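Long-range contacts in proteasome chaperone 3 (Saccharomyces cerevisiae, PDB 2Z5B), which acts as an assembly chaperone for the 20S proteasome, pairing with POC4 to bind proteasome precursors and facilitate formation of the alpha-ring: residues Leu27-Thr32 with Lys171-Met176; Asn35-Leu40 with Gln138-Ile143; Ser50-Ser55 with Ile143-Lys148. All coordinates share one frame; numbering follows the deposited sequence.

Contact 1 (Leu27-Thr32 with Lys171-Met176); sequences LYVQAT and KCIKDM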
loop_
_atom_site.group_PDB
_atom_site.type_symbol
_atom_site.label_atom_id
_atom_site.label_comp_id
_atom_site.label_asym_id
_atom_site.label_seq_id
_atom_site.Cartn_x
_atom_site.Cartn_y
_atom_site.Cartn_z
ATOM N N LEU B 27 -12.138 -5.687 -9.127
ATOM C CA LEU B 27 -10.714 -5.706 -8.793
ATOM C C LEU B 27 -10.176 -4.298 -8.938
ATOM O O LEU B 27 -10.339 -3.669 -9.988
ATOM C CB LEU B 27 -9.913 -6.686 -9.668
ATOM C CG LEU B 27 -8.449 -6.918 -9.236
ATOM C CD1 LEU B 27 -8.374 -7.846 -8.032
ATOM C CD2 LEU B 27 -7.569 -7.455 -10.370
ATOM N N TYR B 28 -9.562 -3.800 -7.869
ATOM C CA TYR B 28 -9.002 -2.446 -7.855
ATOM C C TYR B 28 -7.535 -2.464 -7.472
ATOM O O TYR B 28 -7.151 -3.004 -6.429
ATOM C CB TYR B 28 -9.778 -1.523 -6.915
ATOM C CG TYR B 28 -9.203 -0.121 -6.868
ATOM C CD1 TYR B 28 -9.390 0.769 -7.933
ATOM C CD2 TYR B 28 -8.457 0.311 -5.766
ATOM C CE1 TYR B 28 -8.847 2.058 -7.894
ATOM C CE2 TYR B 28 -7.918 1.584 -5.721
ATOM C CZ TYR B 28 -8.110 2.444 -6.791
ATOM O OH TYR B 28 -7.572 3.703 -6.753
ATOM N N VAL B 29 -6.716 -1.899 -8.351
ATOM C CA VAL B 29 -5.296 -1.827 -8.115
ATOM C C VAL B 29 -4.915 -0.362 -8.030
ATOM O O VAL B 29 -5.445 0.485 -8.780
ATOM C CB VAL B 29 -4.517 -2.573 -9.192
ATOM C CG1 VAL B 29 -3.063 -2.536 -8.904
ATOM C CG2 VAL B 29 -4.982 -4.056 -9.245
ATOM N N GLN B 30 -4.036 -0.055 -7.079
ATOM C CA GLN B 30 -3.485 1.301 -6.960
ATOM C C GLN B 30 -2.054 1.205 -6.463
ATOM O O GLN B 30 -1.688 0.274 -5.705
ATOM C CB GLN B 30 -4.346 2.178 -6.045
ATOM C CG GLN B 30 -3.899 3.676 -5.951
ATOM C CD GLN B 30 -2.730 3.902 -5.002
ATOM O OE1 GLN B 30 -2.422 3.053 -4.160
ATOM N NE2 GLN B 30 -2.068 5.043 -5.137
ATOM N N ALA B 31 -1.220 2.129 -6.923
ATOM C CA ALA B 31 0.172 2.133 -6.526
ATOM C C ALA B 31 0.694 3.544 -6.330
ATOM O O ALA B 31 0.426 4.455 -7.144
ATOM C CB ALA B 31 1.017 1.389 -7.531
ATOM N N THR B 32 1.416 3.718 -5.229
ATOM C CA THR B 32 2.191 4.929 -4.981
ATOM C C THR B 32 3.670 4.553 -5.002
ATOM O O THR B 32 4.066 3.568 -4.387
ATOM C CB THR B 32 1.826 5.559 -3.613
ATOM O OG1 THR B 32 0.406 5.534 -3.440
ATOM C CG2 THR B 32 2.303 7.026 -3.556
ATOM N N LYS B 171 -1.531 -8.519 -15.702
ATOM C CA LYS B 171 -1.999 -7.629 -16.773
ATOM C C LYS B 171 -2.616 -6.325 -16.233
ATOM O O LYS B 171 -2.367 -5.264 -16.768
ATOM C CB LYS B 171 -3.017 -8.350 -17.656
ATOM C CG LYS B 171 -3.423 -7.547 -18.877
ATOM C CD LYS B 171 -4.327 -8.363 -19.818
ATOM C CE LYS B 171 -5.001 -7.432 -20.829
ATOM N NZ LYS B 171 -3.981 -6.654 -21.589
ATOM N N CYS B 172 -3.415 -6.422 -15.184
ATOM C CA CYS B 172 -4.051 -5.240 -14.579
ATOM C C CYS B 172 -2.988 -4.263 -14.060
ATOM O O CYS B 172 -3.081 -3.047 -14.269
ATOM C CB CYS B 172 -4.983 -5.676 -13.440
ATOM S SG CYS B 172 -6.474 -6.526 -13.982
ATOM N N ILE B 173 -1.954 -4.810 -13.421
ATOM C CA ILE B 173 -0.877 -4.010 -12.840
ATOM C C ILE B 173 -0.080 -3.310 -13.936
ATOM O O ILE B 173 0.204 -2.113 -13.820
ATOM C CB ILE B 173 0.026 -4.860 -11.905
ATOM C CG1 ILE B 173 -0.771 -5.299 -10.668
ATOM C CG2 ILE B 173 1.292 -4.087 -11.506
ATOM C CD1 ILE B 173 -0.221 -6.519 -9.940
ATOM N N LYS B 174 0.238 -4.046 -15.004
ATOM C CA LYS B 174 0.883 -3.491 -16.205
ATOM C C LYS B 174 0.019 -2.436 -16.920
ATOM O O LYS B 174 0.544 -1.423 -17.390
ATOM C CB LYS B 174 1.274 -4.617 -17.182
ATOM C CG LYS B 174 2.058 -4.155 -18.429
ATOM C CD LYS B 174 2.626 -5.340 -19.217
ATOM C CE LYS B 174 3.028 -4.930 -20.629
ATOM N NZ LYS B 174 1.834 -4.666 -21.493
ATOM N N ASP B 175 -1.294 -2.668 -16.990
ATOM C CA ASP B 175 -2.213 -1.753 -17.665
ATOM C C ASP B 175 -2.398 -0.445 -16.896
ATOM O O ASP B 175 -2.687 0.600 -17.482
ATOM C CB ASP B 175 -3.556 -2.426 -17.944
ATOM C CG ASP B 175 -3.493 -3.397 -19.106
ATOM O OD1 ASP B 175 -2.524 -3.335 -19.902
ATOM O OD2 ASP B 175 -4.419 -4.221 -19.229
ATOM N N MET B 176 -2.184 -0.509 -15.589
ATOM C CA MET B 176 -2.086 0.660 -14.751
ATOM C C MET B 176 -0.979 1.605 -15.247
ATOM O O MET B 176 -1.135 2.826 -15.170
ATOM C CB MET B 176 -1.803 0.195 -13.318
ATOM C CG MET B 176 -1.859 1.252 -12.262
ATOM S SD MET B 176 -2.147 0.514 -10.640
ATOM C CE MET B 176 -0.597 -0.282 -10.295
#

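Contact 2 (Asn35-Leu40 with Gln138-Ile143); sequences NNTILL and QFSLLI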
loop_
_atom_site.group_PDB
_atom_site.type_symbol
_atom_site.label_atom_id
_atom_site.label_comp_id
_atom_site.label_asym_id
_atom_site.label_seq_id
_atom_site.Cartn_x
_atom_site.Cartn_y
_atom_site.Cartn_z
ATOM N N ASN B 35 10.943 6.670 -3.128
ATOM C CA ASN B 35 12.375 6.454 -3.378
ATOM C C ASN B 35 12.918 5.127 -2.896
ATOM O O ASN B 35 13.892 4.613 -3.451
ATOM C CB ASN B 35 13.216 7.583 -2.787
ATOM C CG ASN B 35 13.496 8.656 -3.791
ATOM O OD1 ASN B 35 12.643 8.968 -4.616
ATOM N ND2 ASN B 35 14.698 9.227 -3.748
ATOM N N ASN B 36 12.313 4.586 -1.849
ATOM C CA ASN B 36 12.753 3.323 -1.281
ATOM C C ASN B 36 11.880 2.136 -1.678
ATOM O O ASN B 36 12.332 0.991 -1.641
ATOM C CB ASN B 36 12.837 3.423 0.251
ATOM C CG ASN B 36 11.560 3.979 0.879
ATOM O OD1 ASN B 36 10.861 4.792 0.276
ATOM N ND2 ASN B 36 11.253 3.530 2.094
ATOM N N THR B 37 10.634 2.394 -2.060
ATOM C CA THR B 37 9.689 1.302 -2.206
ATOM C C THR B 37 8.533 1.716 -3.112
ATOM O O THR B 37 8.361 2.890 -3.431
ATOM C CB THR B 37 9.173 0.841 -0.805
ATOM O OG1 THR B 37 8.467 -0.400 -0.922
ATOM C CG2 THR B 37 8.239 1.880 -0.214
ATOM N N ILE B 38 7.767 0.738 -3.552
ATOM C CA ILE B 38 6.485 1.007 -4.164
ATOM C C ILE B 38 5.446 0.409 -3.234
ATOM O O ILE B 38 5.661 -0.675 -2.677
ATOM C CB ILE B 38 6.399 0.441 -5.601
ATOM C CG1 ILE B 38 7.251 1.330 -6.542
ATOM C CG2 ILE B 38 4.954 0.405 -6.080
ATOM C CD1 ILE B 38 7.766 0.655 -7.756
ATOM N N LEU B 39 4.354 1.139 -3.017
ATOM C CA LEU B 39 3.257 0.610 -2.214
ATOM C C LEU B 39 2.112 0.272 -3.147
ATOM O O LEU B 39 1.505 1.173 -3.728
ATOM C CB LEU B 39 2.817 1.607 -1.131
ATOM C CG LEU B 39 1.578 1.265 -0.273
ATOM C CD1 LEU B 39 1.809 -0.033 0.503
ATOM C CD2 LEU B 39 1.287 2.398 0.681
ATOM N N LEU B 40 1.822 -1.025 -3.282
ATOM C CA LEU B 40 0.784 -1.531 -4.175
ATOM C C LEU B 40 -0.421 -2.046 -3.408
ATOM O O LEU B 40 -0.266 -2.839 -2.457
ATOM C CB LEU B 40 1.347 -2.664 -5.067
ATOM C CG LEU B 40 0.375 -3.351 -6.031
ATOM C CD1 LEU B 40 -0.074 -2.379 -7.121
ATOM C CD2 LEU B 40 1.059 -4.572 -6.658
ATOM N N GLN B 138 18.725 -1.453 -5.924
ATOM C CA GLN B 138 17.422 -1.024 -5.418
ATOM C C GLN B 138 16.248 -1.946 -5.813
ATOM O O GLN B 138 15.962 -2.121 -7.003
ATOM C CB GLN B 138 17.133 0.429 -5.849
ATOM C CG GLN B 138 17.280 0.708 -7.361
ATOM C CD GLN B 138 16.609 1.997 -7.818
ATOM O OE1 GLN B 138 16.719 2.386 -8.987
ATOM N NE2 GLN B 138 15.910 2.667 -6.905
ATOM N N PHE B 139 15.604 -2.557 -4.814
ATOM C CA PHE B 139 14.223 -3.075 -4.961
ATOM C C PHE B 139 13.493 -3.504 -3.683
ATOM O O PHE B 139 13.865 -4.478 -3.010
ATOM C CB PHE B 139 14.065 -4.175 -6.022
ATOM C CG PHE B 139 12.629 -4.392 -6.421
ATOM C CD1 PHE B 139 12.007 -3.524 -7.323
ATOM C CD2 PHE B 139 11.880 -5.426 -5.859
ATOM C CE1 PHE B 139 10.673 -3.692 -7.671
ATOM C CE2 PHE B 139 10.550 -5.601 -6.204
ATOM C CZ PHE B 139 9.945 -4.738 -7.118
ATOM N N SER B 140 12.408 -2.788 -3.409
ATOM C CA SER B 140 11.512 -3.080 -2.311
ATOM C C SER B 140 10.087 -2.834 -2.801
ATOM O O SER B 140 9.823 -1.860 -3.518
ATOM C CB SER B 140 11.845 -2.172 -1.130
ATOM O OG SER B 140 10.948 -2.359 -0.063
ATOM N N LEU B 141 9.186 -3.735 -2.430
ATOM C CA LEU B 141 7.776 -3.620 -2.761
ATOM C C LEU B 141 6.926 -4.053 -1.586
ATOM O O LEU B 141 7.064 -5.167 -1.069
ATOM C CB LEU B 141 7.452 -4.442 -4.022
ATOM C CG LEU B 141 6.046 -4.568 -4.617
ATOM C CD1 LEU B 141 5.360 -3.223 -4.924
ATOM C CD2 LEU B 141 6.107 -5.417 -5.888
ATOM N N LEU B 142 6.035 -3.163 -1.172
ATOM C CA LEU B 142 5.062 -3.446 -0.131
ATOM C C LEU B 142 3.711 -3.678 -0.807
ATOM O O LEU B 142 3.240 -2.822 -1.572
ATOM C CB LEU B 142 5.035 -2.247 0.836
ATOM C CG LEU B 142 4.699 -2.302 2.328
ATOM C CD1 LEU B 142 5.234 -3.523 3.030
ATOM C CD2 LEU B 142 5.234 -1.035 3.006
ATOM N N ILE B 143 3.122 -4.854 -0.583
ATOM C CA ILE B 143 1.861 -5.227 -1.239
ATOM C C ILE B 143 0.775 -5.464 -0.210
ATOM O O ILE B 143 0.888 -6.353 0.631
ATOM C CB ILE B 143 1.979 -6.488 -2.174
ATOM C CG1 ILE B 143 3.099 -6.292 -3.202
ATOM C CG2 ILE B 143 0.632 -6.755 -2.882
ATOM C CD1 ILE B 143 3.493 -7.562 -4.008
#

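Contact 3 (Ser50-Ser55 with Ile143-Lys148); sequences STYEVS and ISMSSK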
loop_
_atom_site.group_PDB
_atom_site.type_symbol
_atom_site.label_atom_id
_atom_site.label_comp_id
_atom_site.label_asym_id
_atom_site.label_seq_id
_atom_site.Cartn_x
_atom_site.Cartn_y
_atom_site.Cartn_z
ATOM N N SER B 50 -4.376 -8.375 3.898
ATOM C CA SER B 50 -3.018 -8.893 4.052
ATOM C C SER B 50 -1.997 -7.883 3.565
ATOM O O SER B 50 -2.320 -7.020 2.751
ATOM C CB SER B 50 -2.863 -10.211 3.279
ATOM O OG SER B 50 -3.959 -11.089 3.533
ATOM N N THR B 51 -0.775 -7.967 4.070
ATOM C CA THR B 51 0.316 -7.112 3.594
ATOM C C THR B 51 1.620 -7.889 3.630
ATOM O O THR B 51 1.922 -8.567 4.623
ATOM C CB THR B 51 0.448 -5.793 4.406
ATOM O OG1 THR B 51 -0.723 -4.987 4.224
ATOM C CG2 THR B 51 1.667 -4.988 3.965
ATOM N N TYR B 52 2.389 -7.770 2.553
ATOM C CA TYR B 52 3.666 -8.453 2.407
ATOM C C TYR B 52 4.735 -7.495 1.949
ATOM O O TYR B 52 4.476 -6.598 1.143
ATOM C CB TYR B 52 3.552 -9.613 1.403
ATOM C CG TYR B 52 2.419 -10.552 1.737
ATOM C CD1 TYR B 52 2.578 -11.572 2.681
ATOM C CD2 TYR B 52 1.168 -10.385 1.147
ATOM C CE1 TYR B 52 1.506 -12.414 3.014
ATOM C CE2 TYR B 52 0.111 -11.220 1.460
ATOM C CZ TYR B 52 0.284 -12.232 2.385
ATOM O OH TYR B 52 -0.798 -13.040 2.671
ATOM N N GLU B 53 5.936 -7.686 2.474
ATOM C CA GLU B 53 7.094 -6.963 2.006
ATOM C C GLU B 53 7.939 -7.902 1.151
ATOM O O GLU B 53 8.341 -8.986 1.602
ATOM C CB GLU B 53 7.887 -6.385 3.189
ATOM C CG GLU B 53 9.024 -5.465 2.774
ATOM C CD GLU B 53 9.625 -4.685 3.928
ATOM O OE1 GLU B 53 9.741 -5.223 5.057
ATOM O OE2 GLU B 53 9.996 -3.514 3.699
ATOM N N VAL B 54 8.165 -7.487 -0.095
ATOM C CA VAL B 54 8.973 -8.236 -1.050
ATOM C C VAL B 54 10.268 -7.458 -1.317
ATOM O O VAL B 54 10.236 -6.333 -1.827
ATOM C CB VAL B 54 8.183 -8.505 -2.369
ATOM C CG1 VAL B 54 8.813 -9.665 -3.161
ATOM C CG2 VAL B 54 6.717 -8.812 -2.067
ATOM N N SER B 55 11.405 -8.047 -0.942
ATOM C CA SER B 55 12.709 -7.425 -1.188
ATOM C C SER B 55 13.708 -8.400 -1.818
ATOM O O SER B 55 13.662 -9.602 -1.559
ATOM C CB SER B 55 13.288 -6.814 0.095
ATOM O OG SER B 55 13.472 -7.796 1.097
ATOM N N ILE B 143 3.122 -4.854 -0.583
ATOM C CA ILE B 143 1.861 -5.227 -1.239
ATOM C C ILE B 143 0.775 -5.464 -0.210
ATOM O O ILE B 143 0.888 -6.353 0.631
ATOM C CB ILE B 143 1.979 -6.488 -2.174
ATOM C CG1 ILE B 143 3.099 -6.292 -3.202
ATOM C CG2 ILE B 143 0.632 -6.755 -2.882
ATOM C CD1 ILE B 143 3.493 -7.562 -4.008
ATOM N N SER B 144 -0.273 -4.660 -0.271
ATOM C CA SER B 144 -1.453 -4.898 0.544
ATOM C C SER B 144 -2.542 -5.425 -0.370
ATOM O O SER B 144 -2.841 -4.815 -1.398
ATOM C CB SER B 144 -1.910 -3.619 1.249
ATOM O OG SER B 144 -0.937 -3.162 2.175
ATOM N N MET B 145 -3.132 -6.556 -0.008
ATOM C CA MET B 145 -4.112 -7.184 -0.884
ATOM C C MET B 145 -5.189 -7.979 -0.151
ATOM O O MET B 145 -5.045 -8.269 1.034
ATOM C CB MET B 145 -3.401 -8.059 -1.936
ATOM C CG MET B 145 -2.536 -9.201 -1.388
ATOM S SD MET B 145 -1.635 -10.052 -2.733
ATOM C CE MET B 145 -2.788 -9.867 -4.068
ATOM N N SER B 146 -6.260 -8.310 -0.869
ATOM C CA SER B 146 -7.283 -9.240 -0.374
ATOM C C SER B 146 -6.819 -10.676 -0.603
ATOM O O SER B 146 -6.573 -11.075 -1.744
ATOM C CB SER B 146 -8.606 -9.015 -1.105
ATOM O OG SER B 146 -9.523 -10.084 -0.878
ATOM N N SER B 147 -6.714 -11.449 0.480
ATOM C CA SER B 147 -6.406 -12.878 0.404
ATOM C C SER B 147 -7.484 -13.671 -0.352
ATOM O O SER B 147 -7.247 -14.798 -0.794
ATOM C CB SER B 147 -6.258 -13.449 1.817
ATOM O OG SER B 147 -7.455 -13.267 2.551
ATOM N N LYS B 148 -8.667 -13.081 -0.488
ATOM C CA LYS B 148 -9.805 -13.747 -1.132
ATOM C C LYS B 148 -9.735 -13.762 -2.663
ATOM O O LYS B 148 -10.569 -14.397 -3.321
ATOM C CB LYS B 148 -11.119 -13.123 -0.663
ATOM C CG LYS B 148 -11.287 -13.146 0.859
ATOM C CD LYS B 148 -12.680 -13.597 1.277
ATOM C CE LYS B 148 -12.765 -15.122 1.429
ATOM N NZ LYS B 148 -11.979 -15.635 2.599
#

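Contact 1 (Leu27-Thr32 with Lys171-Met176)
Q30, whose CA lies 4.0 Å from M176 SD, has its CB pointing away from the helix; two hydroxyls hold its amide nitrogen. NE2 donates to T32 OG1 at 3.0 Å in an almost straight bond (175°), and it also bonds S3 OG; OE1 is taken by Q41 NE2. No hydrogen bond links strand 27-32 to helix 171-176, and the touching side chains are apolar. M176 provides the main bridge. The bend at chi3 (72°) turns its terminal methyl to the strand, where CE meets V29 CG1 at 3.6 Å and A31 CB at 3.6 Å. The V29 and M176 side chains cross at about a right angle. V29 CG1 also reaches I173 CG1 at 4.0 Å. One step along the strand face, L27 CD2 lies 3.9 Å from C172 SG. With an alanine in place of M176, V29 CG1 and the A31 methyl would probably lose their partner and a gap open beside L40 and Y120. The segment axes come within 8.9 Å at 49°; helix 162-176 packs on the sheet face that carries L27, V29 and A31. L40 of strand 38-44, Y4 of strand 3-9 and Y120 of helix 109-124 also pack against M176.

Contact 2 (Asn35-Leu40 with Gln138-Ile143)
L141 CD1 is the apolar centre, touching I38 CG2 at 3.8 Å and L40 CB at 4.1 Å. With CG anti to the backbone N (chi1 178°), the L141 side chain leans over to the neighbouring strand, where CD1 also rests against the I38 carbonyl. On the other face of the sheet L39 CD1 packs on L142 CB at 3.9 Å. Between these two layers run the backbone bonds of a parallel pair. L142 N donates to I38 O at 2.9 Å, and L40 N donates to L142 O at 2.9 Å (174°). L142 therefore uses both its N-H and its carbonyl on strand 38-40. Toward the start of the pair the bond from I38 N to S140 O, 3.3 Å, is weak. Beyond it a hydroxyl pair forms the polar edge: T37 OG1 and S140 OG share a hydrogen bond of 3.3 Å. N36 OD1 accepts from L59 N of the partner chain POC4 (Protein YPL144W). Strands 26-33 and 50-56 flank the pair. Helix 109-124 lies over I38 and L40, helix 162-176 also meets L40, and Y62 of the POC4 chain packs on L142 from the other face.

Contact 3 (Ser50-Ser55 with Ile143-Lys148)
The Y52 ring meets M145 at its edge: M145 CG lies near the ring plane, 4.4 Å from CE2. The strands form an antiparallel ladder within the mixed sheet. Y52 points to the same side of the sheet as I143 and M145. V109 of helix 109-124 and T99 of strand 95-99 also pack against it, and OH makes a weak hydrogen bond to D103 O. Y52 and I143 are a hydrogen-bonded pair, with Y52 N to I143 O at 2.8 Å and I143 N to Y52 O at 2.8 Å (174°). S50 and M145 are the next such pair, with S50 N to M145 O at 2.9 Å and M145 N to S50 O at 2.9 Å. T51 and S144 face each other between them as a non-hydrogen-bonded pair. Here the side chains make the link. Each hydroxyl stands anti to its own carbonyl carbon (chi1 -65° and -64°), which lets T51 OG1 and S144 OG meet in a hydrogen bond of 2.8 Å. S144 OG is also bonded to Y62 OH of the POC4 chain, so this hydroxyl pair joins the ladder to the heterodimer interface. On the helix-covered face V54 CG2 reaches I143 CD1 at 4.0 Å, extending the apolar layer to C113 and A117. At the other end S147 CB touches S50 OG, while S147 OG bonds D49 OD2. Just past the strand the chain bends in an ST turn, in which S146 OG accepts from K148 N at 3.1 Å.

All three contacts reach the same mixed sheet. Contact 2 and contact 3 share I143 and place strand 140-145 between strands 38-44 and 50-56, parallel to the first and antiparallel to the second. Their centres are about 12 Å apart, and their segments alternate along the chain. Contact 1 lies about 14 Å from each, centre to centre. It sets helix 162-176, which follows strand 140-145, on strand 26-33, and its span encloses both other contacts. It touches contact 2 through T32 O and L39 N, but not contact 3. Strands distant in sequence are thus joined into one sheet, with helices 109-124 and 162-176 on one face and POC4 reached from the other.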